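Cyclic di-GMP receptor atypical PilZ domain-containing protein (PDB 3RQA) is of unknown function but, as an atypical PilZ-domain protein, may be linked to cyclic di-GMP signalling, and assembles into a tetramer through a helical bundle. Local coordinates at residues D21-E26 / H175-H180; V104-R109 / L159-L164; G125-Q130 / L141-L146. All coordinates share one frame; numbering follows the deposited sequence.

Interaction 1 of 3, residues D21-E26 / H175-H180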
loop_
_atom_site.group_PDB
_atom_site.type_symbol
_atom_site.label_atom_id
_atom_site.label_comp_id
_atom_site.label_asym_id
_atom_site.label_seq_id
_atom_site.Cartn_x
_atom_site.Cartn_y
_atom_site.Cartn_z
ATOM N N ASP C 21 26.851 22.312 23.599
ATOM C CA ASP C 21 27.911 21.715 22.781
ATOM C C ASP C 21 27.453 20.663 21.770
ATOM O O ASP C 21 28.166 19.698 21.495
ATOM C CB ASP C 21 29.003 21.104 23.679
ATOM C CG ASP C 21 29.624 22.123 24.628
ATOM O OD1 ASP C 21 29.709 23.305 24.251
ATOM O OD2 ASP C 21 30.040 21.740 25.741
ATOM N N THR C 22 26.262 20.848 21.223
ATOM C CA THR C 22 25.756 19.928 20.223
ATOM C C THR C 22 24.775 20.659 19.337
ATOM O O THR C 22 24.109 21.596 19.776
ATOM C CB THR C 22 25.057 18.710 20.850
ATOM O OG1 THR C 22 24.769 17.765 19.816
ATOM C CG2 THR C 22 23.753 19.112 21.537
ATOM N N LEU C 23 24.699 20.234 18.083
ATOM C CA LEU C 23 23.806 20.851 17.117
ATOM C C LEU C 23 22.380 20.761 17.647
ATOM O O LEU C 23 21.859 19.668 17.865
ATOM C CB LEU C 23 23.902 20.126 15.778
ATOM C CG LEU C 23 23.568 20.932 14.522
ATOM C CD1 LEU C 23 23.411 19.983 13.341
ATOM C CD2 LEU C 23 22.291 21.731 14.732
ATOM N N SER C 24 21.765 21.916 17.871
ATOM C CA SER C 24 20.393 21.970 18.369
ATOM C C SER C 24 19.627 22.856 17.434
ATOM O O SER C 24 20.018 23.994 17.215
ATOM C CB SER C 24 20.346 22.565 19.778
ATOM O OG SER C 24 21.022 21.730 20.702
ATOM N N CYS C 25 18.538 22.336 16.886
ATOM C CA CYS C 25 17.725 23.096 15.946
ATOM C C CYS C 25 16.362 23.479 16.513
ATOM O O CYS C 25 15.696 22.675 17.180
ATOM C CB CYS C 25 17.527 22.291 14.654
ATOM S SG CYS C 25 19.060 21.781 13.842
ATOM N N GLU C 26 15.966 24.722 16.241
ATOM C CA GLU C 26 14.683 25.262 16.675
ATOM C C GLU C 26 13.802 25.283 15.437
ATOM O O GLU C 26 14.033 26.076 14.535
ATOM C CB GLU C 26 14.870 26.688 17.197
ATOM C CG GLU C 26 13.587 27.423 17.587
ATOM C CD GLU C 26 13.059 27.017 18.953
ATOM O OE1 GLU C 26 12.144 27.706 19.456
ATOM O OE2 GLU C 26 13.553 26.015 19.526
ATOM N N HIS C 175 20.495 13.597 9.937
ATOM C CA HIS C 175 19.210 14.248 9.725
ATOM C C HIS C 175 19.203 15.684 10.238
ATOM O O HIS C 175 18.798 16.605 9.525
ATOM C CB HIS C 175 18.081 13.469 10.402
ATOM C CG HIS C 175 16.734 14.076 10.172
ATOM N ND1 HIS C 175 16.088 14.000 8.956
ATOM C CD2 HIS C 175 15.956 14.848 10.966
ATOM C CE1 HIS C 175 14.971 14.705 9.012
ATOM N NE2 HIS C 175 14.868 15.230 10.220
ATOM N N LEU C 176 19.651 15.872 11.479
ATOM C CA LEU C 176 19.690 17.202 12.070
ATOM C C LEU C 176 20.640 18.110 11.288
ATOM O O LEU C 176 20.304 19.261 10.986
ATOM C CB LEU C 176 20.128 17.129 13.532
ATOM C CG LEU C 176 19.069 16.617 14.513
ATOM C CD1 LEU C 176 19.682 16.496 15.914
ATOM C CD2 LEU C 176 17.890 17.584 14.521
ATOM N N PHE C 177 21.814 17.586 10.951
ATOM C CA PHE C 177 22.785 18.373 10.204
ATOM C C PHE C 177 22.155 18.862 8.904
ATOM O O PHE C 177 22.223 20.051 8.598
ATOM C CB PHE C 177 24.045 17.554 9.921
ATOM C CG PHE C 177 25.192 18.373 9.414
ATOM C CD1 PHE C 177 25.323 18.648 8.061
ATOM C CD2 PHE C 177 26.126 18.899 10.300
ATOM C CE1 PHE C 177 26.374 19.438 7.588
ATOM C CE2 PHE C 177 27.179 19.689 9.844
ATOM C CZ PHE C 177 27.304 19.959 8.486
ATOM N N ARG C 178 21.522 17.962 8.149
ATOM C CA ARG C 178 20.869 18.373 6.899
ATOM C C ARG C 178 19.820 19.466 7.130
ATOM O O ARG C 178 19.833 20.497 6.460
ATOM C CB ARG C 178 20.167 17.203 6.207
ATOM C CG ARG C 178 21.069 16.126 5.666
ATOM C CD ARG C 178 20.330 15.306 4.623
ATOM N NE ARG C 178 20.646 13.892 4.753
ATOM C CZ ARG C 178 20.109 13.088 5.667
ATOM N NH1 ARG C 178 20.462 11.809 5.725
ATOM N NH2 ARG C 178 19.198 13.560 6.509
ATOM N N LEU C 179 18.903 19.230 8.065
ATOM C CA LEU C 179 17.857 20.205 8.352
ATOM C C LEU C 179 18.446 21.576 8.617
ATOM O O LEU C 179 17.899 22.594 8.191
ATOM C CB LEU C 179 17.032 19.785 9.576
ATOM C CG LEU C 179 16.014 18.654 9.443
ATOM C CD1 LEU C 179 15.187 18.576 10.719
ATOM C CD2 LEU C 179 15.112 18.911 8.251
ATOM N N HIS C 180 19.569 21.592 9.326
ATOM C CA HIS C 180 20.228 22.834 9.683
ATOM C C HIS C 180 20.785 23.611 8.491
ATOM O O HIS C 180 20.543 24.816 8.366
ATOM C CB HIS C 180 21.342 22.561 10.698
ATOM C CG HIS C 180 22.034 23.800 11.173
ATOM N ND1 HIS C 180 22.931 24.496 10.392
ATOM C CD2 HIS C 180 21.912 24.504 12.323
ATOM C CE1 HIS C 180 23.328 25.578 11.038
ATOM N NE2 HIS C 180 22.724 25.607 12.212
#
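Leu23 comes nearest Phe177, with CA atoms 7.4 Å apart, and Cys25 nearest His180, as the chain enters strand 24-34 alongside helix 165-185. No hydrogen bond crosses between the segments; the side chains of Leu23 and Cys25 pack against the helix, partly on its backbone. Leu23 reaches the helix with both methyl groups. Its CG is anti to the backbone N (chi1 -153°), and the two branches spread along the helix. CD1 comes down on the backbone, 3.6 Å from Phe177 CA. The same methyl also meets the Phe177 ring, with CD2 of that ring 4.2 Å from Leu23 CD1. The other branch goes to the next turn, where Leu23 CD2 approaches His180 CD2 at 3.7 Å.

Cys25 points its sulfur at the helix between Leu176 and His180. Its SG sits 4.0 Å from His180 CB. It lies close to the plane of the imidazole, at the ring edge and not over a face. Cys25 SG is also 4.0 Å from Leu176 O, which accepts the helical bond of His180 N. Leu176 CD2 is a looser neighbour of the sulfur.

Cys25 also pairs with Trp106 through the backbone, which ties this strand to strand 101-107. The contact is mainly van der Waals packing of the C-terminal helix on the first strand of the six-stranded antiparallel barrel of this PilZ domain.

Interaction 2 of 3, residues V104-R109 / L159-L164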
loop_
_atom_site.group_PDB
_atom_site.type_symbol
_atom_site.label_atom_id
_atom_site.label_comp_id
_atom_site.label_asym_id
_atom_site.label_seq_id
_atom_site.Cartn_x
_atom_site.Cartn_y
_atom_site.Cartn_z
ATOM N N VAL C 104 9.694 23.433 18.366
ATOM C CA VAL C 104 10.475 22.552 19.219
ATOM C C VAL C 104 11.969 22.846 19.075
ATOM O O VAL C 104 12.392 23.493 18.117
ATOM C CB VAL C 104 10.214 21.063 18.845
ATOM C CG1 VAL C 104 8.720 20.805 18.763
ATOM C CG2 VAL C 104 10.874 20.725 17.505
ATOM N N HIS C 105 12.751 22.383 20.048
ATOM C CA HIS C 105 14.193 22.537 20.027
ATOM C C HIS C 105 14.685 21.100 20.057
ATOM O O HIS C 105 14.574 20.401 21.069
ATOM C CB HIS C 105 14.697 23.314 21.243
ATOM C CG HIS C 105 15.965 24.070 20.984
ATOM N ND1 HIS C 105 16.873 24.369 21.977
ATOM C CD2 HIS C 105 16.475 24.588 19.841
ATOM C CE1 HIS C 105 17.889 25.035 21.456
ATOM N NE2 HIS C 105 17.670 25.181 20.162
ATOM N N TRP C 106 15.242 20.675 18.932
ATOM C CA TRP C 106 15.688 19.305 18.732
ATOM C C TRP C 106 17.196 19.095 18.551
ATOM O O TRP C 106 17.831 19.753 17.725
ATOM C CB TRP C 106 14.933 18.774 17.504
ATOM C CG TRP C 106 14.985 17.317 17.229
ATOM C CD1 TRP C 106 15.403 16.324 18.068
ATOM C CD2 TRP C 106 14.511 16.670 16.042
ATOM N NE1 TRP C 106 15.214 15.096 17.481
ATOM C CE2 TRP C 106 14.667 15.279 16.235
ATOM C CE3 TRP C 106 13.969 17.131 14.834
ATOM C CZ2 TRP C 106 14.296 14.339 15.257
ATOM C CZ3 TRP C 106 13.602 16.195 13.860
ATOM C CH2 TRP C 106 13.769 14.816 14.080
ATOM N N SER C 107 17.753 18.169 19.328
ATOM C CA SER C 107 19.168 17.808 19.232
ATOM C C SER C 107 19.211 16.276 19.236
ATOM O O SER C 107 18.189 15.621 19.412
ATOM C CB SER C 107 19.981 18.348 20.423
ATOM O OG SER C 107 19.932 17.465 21.538
ATOM N N VAL C 108 20.396 15.717 19.042
ATOM C CA VAL C 108 20.576 14.279 19.022
ATOM C C VAL C 108 20.265 13.671 20.387
ATOM O O VAL C 108 19.899 12.505 20.481
ATOM C CB VAL C 108 22.036 13.921 18.632
ATOM C CG1 VAL C 108 22.989 14.392 19.708
ATOM C CG2 VAL C 108 22.182 12.426 18.422
ATOM N N ARG C 109 20.404 14.473 21.438
ATOM C CA ARG C 109 20.170 14.021 22.810
ATOM C C ARG C 109 18.719 13.996 23.267
ATOM O O ARG C 109 18.319 13.119 24.037
ATOM C CB ARG C 109 20.940 14.896 23.794
ATOM C CG ARG C 109 22.442 14.884 23.618
ATOM C CD ARG C 109 23.089 15.817 24.625
ATOM N NE ARG C 109 24.470 16.122 24.279
ATOM C CZ ARG C 109 25.028 17.311 24.467
ATOM N NH1 ARG C 109 24.312 18.296 24.997
ATOM N NH2 ARG C 109 26.291 17.519 24.108
ATOM N N LEU C 159 12.654 16.486 27.066
ATOM C CA LEU C 159 12.769 15.042 27.002
ATOM C C LEU C 159 14.165 14.607 26.535
ATOM O O LEU C 159 14.709 15.156 25.578
ATOM C CB LEU C 159 11.723 14.466 26.043
ATOM C CG LEU C 159 10.209 14.657 26.231
ATOM C CD1 LEU C 159 9.793 14.180 27.603
ATOM C CD2 LEU C 159 9.831 16.099 26.028
ATOM N N ARG C 160 14.729 13.613 27.215
ATOM C CA ARG C 160 16.035 13.079 26.851
ATOM C C ARG C 160 15.789 11.696 26.260
ATOM O O ARG C 160 15.205 10.837 26.930
ATOM C CB ARG C 160 16.936 12.950 28.080
ATOM C CG ARG C 160 18.333 12.459 27.735
ATOM C CD ARG C 160 18.767 11.341 28.648
ATOM N NE ARG C 160 19.074 11.805 29.997
ATOM C CZ ARG C 160 18.586 11.253 31.105
ATOM N NH1 ARG C 160 17.757 10.221 31.022
ATOM N NH2 ARG C 160 18.940 11.723 32.295
ATOM N N PHE C 161 16.221 11.481 25.016
ATOM C CA PHE C 161 16.011 10.191 24.363
ATOM C C PHE C 161 16.786 9.089 25.073
ATOM O O PHE C 161 17.863 9.329 25.613
ATOM C CB PHE C 161 16.448 10.217 22.876
ATOM C CG PHE C 161 15.837 11.345 22.067
ATOM C CD1 PHE C 161 14.457 11.543 22.043
ATOM C CD2 PHE C 161 16.652 12.209 21.331
ATOM C CE1 PHE C 161 13.895 12.586 21.306
ATOM C CE2 PHE C 161 16.105 13.256 20.589
ATOM C CZ PHE C 161 14.725 13.446 20.577
ATOM N N ALA C 162 16.213 7.890 25.088
ATOM C CA ALA C 162 16.888 6.740 25.674
ATOM C C ALA C 162 17.998 6.460 24.649
ATOM O O ALA C 162 17.892 6.895 23.503
ATOM C CB ALA C 162 15.930 5.557 25.765
ATOM N N PRO C 163 19.074 5.754 25.041
ATOM C CA PRO C 163 20.143 5.486 24.070
ATOM C C PRO C 163 19.594 5.045 22.727
ATOM O O PRO C 163 18.784 4.126 22.659
ATOM C CB PRO C 163 20.964 4.404 24.757
ATOM C CG PRO C 163 20.862 4.813 26.195
ATOM C CD PRO C 163 19.389 5.137 26.342
ATOM N N LEU C 164 20.047 5.710 21.667
ATOM C CA LEU C 164 19.597 5.434 20.307
ATOM C C LEU C 164 20.343 4.325 19.575
ATOM O O LEU C 164 19.895 3.876 18.522
ATOM C CB LEU C 164 19.691 6.709 19.460
ATOM C CG LEU C 164 18.915 7.919 19.991
ATOM C CD1 LEU C 164 19.527 9.189 19.456
ATOM C CD2 LEU C 164 17.449 7.810 19.600
HETATM O O HOH W 1 19.969 10.954 24.897
#
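Phe161 lies against the turn 107-109, and its ring can be followed outward from the backbone. Phe161 N donates to Arg109 O at 2.8 Å, in the carbonyl plane. The same oxygen lies beside CB, CG and CD2 in turn, oblique to the ring. Phe161 CB is 3.6 Å from Arg109 O, and CD2 is 3.3 Å from it. CG is anti to its own carbonyl carbon (chi1 -53°), which directs the ring along the turn. Val108 O lies at the ring edge, 3.4 Å from Phe161 CD2. CE2 meets Ser107 O, also at the ring edge. At the tip, Phe161 CZ comes within 3.5 Å of Trp106 NE1. The indole and phenyl planes stand at 78° and meet rim to rim, with neither ring over the face of the other.

Arg109 O takes a second donor. A water 2.9 Å from Arg109 O donates to it and also to Phe161 O, bridging the two backbones. Leu164 also reaches the turn, its CD1 3.5 Å from Val108 O. The turn itself is an ST turn, in which Ser107 OG accepts from Arg109 N. That hydroxyl also bonds Leu18 O.

Leu172 and Leu176 of helix 165-185 pack on Trp106, and Leu172 also touches Leu164. Trp106 carries the pair toward this helix, while Phe161 packs on Ile111 of strand 110-115 and Leu141 of strand 139-150.

Interaction 3 of 3, residues G125-Q130 / L141-L146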
loop_
_atom_site.group_PDB
_atom_site.type_symbol
_atom_site.label_atom_id
_atom_site.label_comp_id
_atom_site.label_asym_id
_atom_site.label_seq_id
_atom_site.Cartn_x
_atom_site.Cartn_y
_atom_site.Cartn_z
ATOM N N GLY C 125 8.229 7.632 28.446
ATOM C CA GLY C 125 7.295 7.553 27.338
ATOM C C GLY C 125 7.953 7.642 25.970
ATOM O O GLY C 125 9.103 7.266 25.789
ATOM N N SER C 126 7.210 8.143 24.999
ATOM C CA SER C 126 7.741 8.274 23.657
ATOM C C SER C 126 7.453 9.606 23.008
ATOM O O SER C 126 6.332 10.102 23.049
ATOM C CB SER C 126 7.202 7.162 22.767
ATOM O OG SER C 126 7.773 5.921 23.140
ATOM N N VAL C 127 8.490 10.197 22.432
ATOM C CA VAL C 127 8.351 11.450 21.705
ATOM C C VAL C 127 7.878 11.032 20.310
ATOM O O VAL C 127 8.472 10.139 19.707
ATOM C CB VAL C 127 9.720 12.170 21.569
ATOM C CG1 VAL C 127 9.665 13.199 20.467
ATOM C CG2 VAL C 127 10.102 12.824 22.888
ATOM N N LEU C 128 6.795 11.629 19.822
ATOM C CA LEU C 128 6.297 11.322 18.477
ATOM C C LEU C 128 6.590 12.527 17.597
ATOM O O LEU C 128 6.327 13.666 17.986
ATOM C CB LEU C 128 4.793 11.013 18.485
ATOM C CG LEU C 128 4.440 9.550 18.804
ATOM C CD1 LEU C 128 4.916 9.197 20.211
ATOM C CD2 LEU C 128 2.934 9.341 18.698
ATOM N N LEU C 129 7.150 12.265 16.417
ATOM C CA LEU C 129 7.536 13.320 15.492
ATOM C C LEU C 129 7.294 12.928 14.031
ATOM O O LEU C 129 7.519 11.777 13.650
ATOM C CB LEU C 129 9.031 13.584 15.674
ATOM C CG LEU C 129 9.673 14.882 16.160
ATOM C CD1 LEU C 129 8.989 15.425 17.401
ATOM C CD2 LEU C 129 11.150 14.580 16.435
ATOM N N GLN C 130 6.844 13.877 13.215
ATOM C CA GLN C 130 6.665 13.610 11.784
ATOM C C GLN C 130 7.822 14.365 11.147
ATOM O O GLN C 130 7.729 15.566 10.895
ATOM C CB GLN C 130 5.344 14.153 11.235
ATOM C CG GLN C 130 5.108 13.736 9.787
ATOM C CD GLN C 130 3.874 14.376 9.171
ATOM O OE1 GLN C 130 2.837 14.480 9.809
ATOM N NE2 GLN C 130 3.984 14.790 7.912
ATOM N N LEU C 141 10.477 7.959 19.431
ATOM C CA LEU C 141 11.697 7.793 20.203
ATOM C C LEU C 141 11.446 7.726 21.715
ATOM O O LEU C 141 11.007 8.706 22.325
ATOM C CB LEU C 141 12.656 8.951 19.910
ATOM C CG LEU C 141 13.096 9.150 18.451
ATOM C CD1 LEU C 141 14.082 10.318 18.363
ATOM C CD2 LEU C 141 13.731 7.876 17.929
ATOM N N PRO C 142 11.690 6.559 22.331
ATOM C CA PRO C 142 11.495 6.402 23.776
ATOM C C PRO C 142 12.304 7.496 24.477
ATOM O O PRO C 142 13.425 7.792 24.069
ATOM C CB PRO C 142 12.052 5.013 24.048
ATOM C CG PRO C 142 11.659 4.267 22.805
ATOM C CD PRO C 142 11.976 5.261 21.693
ATOM N N ALA C 143 11.732 8.103 25.515
ATOM C CA ALA C 143 12.416 9.177 26.228
ATOM C C ALA C 143 11.917 9.365 27.660
ATOM O O ALA C 143 10.851 8.876 28.029
ATOM C CB ALA C 143 12.255 10.479 25.462
ATOM N N ASP C 144 12.702 10.077 28.460
ATOM C CA ASP C 144 12.341 10.366 29.838
ATOM C C ASP C 144 12.226 11.883 30.006
ATOM O O ASP C 144 12.919 12.659 29.341
ATOM C CB ASP C 144 13.383 9.802 30.809
ATOM C CG ASP C 144 13.367 8.275 30.867
ATOM O OD1 ASP C 144 14.004 7.689 31.771
ATOM O OD2 ASP C 144 12.718 7.650 30.001
ATOM N N VAL C 145 11.321 12.305 30.877
ATOM C CA VAL C 145 11.138 13.726 31.128
ATOM C C VAL C 145 12.218 14.210 32.097
ATOM O O VAL C 145 12.297 13.730 33.231
ATOM C CB VAL C 145 9.751 14.008 31.756
ATOM C CG1 VAL C 145 9.602 15.500 32.042
ATOM C CG2 VAL C 145 8.648 13.521 30.822
ATOM N N LEU C 146 13.048 15.145 31.638
ATOM C CA LEU C 146 14.111 15.720 32.462
ATOM C C LEU C 146 13.531 16.885 33.255
ATOM O O LEU C 146 13.801 17.035 34.448
ATOM C CB LEU C 146 15.253 16.273 31.598
ATOM C CG LEU C 146 16.210 15.417 30.770
ATOM C CD1 LEU C 146 17.299 16.331 30.229
ATOM C CD2 LEU C 146 16.844 14.336 31.606
#
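Val127 and Ala143 meet on one face of the antiparallel pair, and Ser126 and Pro142 on the other. Val127 sets CG1 anti to the backbone N (chi1 162°) and CG2 anti to the carbonyl carbon. That leaves Val127 CG2 to touch Ala143 CB, at 4.1 Å. Leu141 shares this face. Val127 also packs on Leu159 of strand 155-161.

Ser126 holds its hydroxyl beside its own backbone N, with chi1 at -71°. This brings Ser126 OG alongside the proline, 3.8 Å from Pro142 CA. The pair is non-hydrogen-bonded, and the CA atoms of Ser126 and Pro142 are only 4.2 Å apart. Pro142 has no N-H to offer, and its place in this pair does not require one toward strand 124-129. Pro142 CA makes a CH...O contact with Gly125 O, at 3.2 Å.

Four backbone bonds join the strands, two at each hydrogen-bonded pair. Val127 N donates to Leu141 O at 2.9 Å, and Leu141 N returns to Val127 O. Gly125 and Ala143 exchange the other two. Gly125 N reaches Ala143 O nearly along the C=O axis.

The chemistry is mainly that of a beta hairpin. Backbone bonds set the register, while Val127, Leu141 and Ala143 put apolar groups on one face of the sheet. Ser126 OG is buried with no polar partner in the model, which probably costs some stability; the contact relies on its backbone bonds.

Overall arrangement
The three contacts are nested along the chain. Interaction 3 lies inside the loop closed by interaction 2, and interaction 2 inside the loop closed by interaction 1. All reach the same six-stranded antiparallel barrel. Interactions 2 and 3 have centres 8 Å apart and touch, because strands 139-150 and 155-161 are neighbours. Interactions 1 and 2 have centres 11 Å apart and meet through strands 24-34 and 101-107. Interactions 1 and 3 do not touch, with centres 18 Å apart. Helix 165-185 follows strand 155-161. Interactions 2 and 3 thus join strands within the barrel, and interaction 1 brings the C-terminal helix back onto its first strand.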